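Local coordinates for protein prophage lambdalm01, antigen B (Listeria monocytogenes, PDB 4ACV) that probably acts as a tail terminator, its rings capping the tail tube of a phage-type tail, at residues M76-T79 with L80-G84. Residues are numbered along the deposited sequence; the frame is centred on the assembly and turned at random.
Sequences MIDT and LIQMG. Unlike the reference sequence in segment 76-79: M76 (reference Lys).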
ATOM      1  N   MET B  76     -18.532  17.360  21.323  1.00 19.92           N
ATOM      2  CA  MET B  76     -18.537  17.008  22.732  1.00 24.44           C
ATOM      3  C   MET B  76     -17.534  15.874  22.939  1.00 26.57           C
ATOM      4  O   MET B  76     -16.615  15.977  23.752  1.00 24.37           O
ATOM      5  CB  MET B  76     -19.943  16.613  23.199  1.00 28.58           C
ATOM      6  CG  MET B  76     -20.033  16.089  24.643  1.00 33.75           C
ATOM      7  SD  MET B  76     -21.697  16.236  25.331  1.00 95.48           S
ATOM      8  CE  MET B  76     -21.736  14.989  26.605  1.00 34.78           C
ATOM      9  N   ILE B  77     -17.698  14.807  22.169  1.00 27.34           N
ATOM     10  CA  ILE B  77     -16.828  13.657  22.287  1.00 23.32           C
ATOM     11  C   ILE B  77     -15.390  14.074  22.045  1.00 22.33           C
ATOM     12  O   ILE B  77     -14.490  13.757  22.824  1.00 25.22           O
ATOM     13  CB  ILE B  77     -17.238  12.567  21.288  1.00 25.95           C
ATOM     14  CG1 ILE B  77     -18.602  11.985  21.684  1.00 26.20           C
ATOM     15  CG2 ILE B  77     -16.152  11.486  21.208  1.00 24.44           C
ATOM     16  CD1 ILE B  77     -19.244  11.076  20.640  1.00 20.36           C
ATOM     17  N   ASP B  78     -15.194  14.801  20.955  1.00 21.49           N
ATOM     18  CA  ASP B  78     -13.871  15.201  20.514  1.00 20.93           C
ATOM     19  C   ASP B  78     -13.142  15.995  21.599  1.00 25.31           C
ATOM     20  O   ASP B  78     -11.953  15.797  21.843  1.00 24.74           O
ATOM     21  CB  ASP B  78     -14.005  16.053  19.261  1.00 21.59           C
ATOM     22  CG  ASP B  78     -12.692  16.259  18.556  1.00 30.28           C
ATOM     23  OD1 ASP B  78     -12.320  15.388  17.752  1.00 29.62           O
ATOM     24  OD2 ASP B  78     -12.043  17.303  18.788  1.00 35.35           O
ATOM     25  N   THR B  79     -13.864  16.898  22.249  1.00 22.29           N
ATOM     26  CA  THR B  79     -13.269  17.766  23.253  1.00 22.06           C
ATOM     27  C   THR B  79     -12.947  17.021  24.549  1.00 26.44           C
ATOM     28  O   THR B  79     -11.915  17.262  25.169  1.00 31.87           O
ATOM     29  CB  THR B  79     -14.186  18.964  23.552  1.00 25.36           C
ATOM     30  OG1 THR B  79     -14.370  19.730  22.353  1.00 25.61           O
ATOM     31  CG2 THR B  79     -13.587  19.843  24.646  1.00 20.03           C
ATOM     32  N   LEU B  80     -13.829  16.119  24.962  1.00 25.39           N
ATOM     33  CA  LEU B  80     -13.571  15.322  26.151  1.00 28.60           C
ATOM     34  C   LEU B  80     -12.308  14.473  25.992  1.00 26.24           C
ATOM     35  O   LEU B  80     -11.455  14.447  26.878  1.00 21.37           O
ATOM     36  CB  LEU B  80     -14.777  14.449  26.495  1.00 23.14           C
ATOM     37  CG  LEU B  80     -15.960  15.269  27.025  1.00 31.01           C
ATOM     38  CD1 LEU B  80     -17.228  14.421  27.190  1.00 22.19           C
ATOM     39  CD2 LEU B  80     -15.587  15.979  28.329  1.00 23.50           C
ATOM     40  N   ILE B  81     -12.187  13.798  24.856  1.00 25.14           N
ATOM     41  CA  ILE B  81     -11.034  12.947  24.598  1.00 28.30           C
ATOM     42  C   ILE B  81      -9.725  13.753  24.638  1.00 31.17           C
ATOM     43  O   ILE B  81      -8.735  13.311  25.224  1.00 25.90           O
ATOM     44  CB  ILE B  81     -11.183  12.197  23.258  1.00 21.86           C
ATOM     45  CG1 ILE B  81     -12.361  11.220  23.313  1.00 24.63           C
ATOM     46  CG2 ILE B  81      -9.927  11.451  22.930  1.00 25.84           C
ATOM     47  CD1 ILE B  81     -12.731  10.643  21.956  1.00 23.93           C
ATOM     48  N   GLN B  82      -9.729  14.941  24.036  1.00 29.72           N
ATOM     49  CA  GLN B  82      -8.553  15.813  24.080  1.00 33.77           C
ATOM     50  C   GLN B  82      -8.222  16.350  25.474  1.00 33.03           C
ATOM     51  O   GLN B  82      -7.091  16.750  25.726  1.00 29.75           O
ATOM     52  CB  GLN B  82      -8.720  16.989  23.127  1.00 34.90           C
ATOM     53  CG  GLN B  82      -8.691  16.608  21.676  1.00 34.04           C
ATOM     54  CD  GLN B  82      -8.569  17.811  20.794  1.00 32.66           C
ATOM     55  OE1 GLN B  82      -7.485  18.374  20.656  1.00 37.89           O
ATOM     56  NE2 GLN B  82      -9.682  18.230  20.197  1.00 23.73           N
ATOM     57  N   MET B  83      -9.217  16.390  26.359  1.00 37.52           N
ATOM     58  CA  MET B  83      -9.029  16.838  27.738  1.00 32.61           C
ATOM     59  C   MET B  83      -8.331  15.757  28.558  1.00 33.64           C
ATOM     60  O   MET B  83      -7.898  16.000  29.672  1.00 39.55           O
ATOM     61  CB  MET B  83     -10.377  17.188  28.382  1.00 36.13           C
ATOM     62  CG  MET B  83     -10.829  18.635  28.187  1.00 40.02           C
ATOM     63  SD  MET B  83     -12.434  19.020  28.970  1.00 74.60           S
ATOM     64  CE  MET B  83     -12.262  18.226  30.567  1.00 99.29           C
ATOM     65  N   GLY B  84      -8.233  14.555  28.006  1.00 38.63           N
ATOM     66  CA  GLY B  84      -7.515  13.489  28.671  1.00 36.67           C
ATOM     67  C   GLY B  84      -8.404  12.518  29.413  1.00 33.57           C
ATOM     68  O   GLY B  84      -9.618  12.694  29.502  1.00 32.82           O
TER
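L80 N gives the M76 carbonyl a nearly straight hydrogen bond, N to O 3.0 Å, and I81 N does the same for I77 O at 3.1 Å, two i to i+4 rungs of the helix spanning 71-82. The next rung, from Q82 N to D78 O, is 3.2 Å long, and its donor stands 28° out of the carbonyl plane. By M83 the ladder is giving way: M83 N reaches T79 O only weakly and shares itself with L80 O in another weak bond. G84 N then bonds to I81 O as the chain leaves helical angles with positive phi. One turn apart on the same face, D78 and Q82 also meet by their side chains. With CG anti to the backbone N (chi1 -167°), the D78 carboxylate swings along the helix toward Q82 and offers OD2 to Q82 NE2 at 2.9 Å, but the bond is weak and bent, with the amide turned 78° from the carboxylate plane. Q82 NE2 has its stronger partner in the backbone of the chain of another protein, while D78 OD2 also has a weak hydrogen bond with H98 NE2 of strand 92-99, so this polar pair is held from both the sheet and that second protein. Apolar packing runs alongside: I77 CG2 touches I81 CD1 at 3.6 Å, the two isoleucines side by side and pointing alike, whereas M76 CG and L80 CD1 are looser neighbours at 4.1 Å. T79 turns its hydroxyl back to E75 O. Both isoleucines rest on I62 of strand 55-66, and I81 reaches F117 and V96 on strands 110-122 and 92-99, seating the helix on the antiparallel sheet; L80 faces M16 and L17 of helix 6-19, joining the two helices.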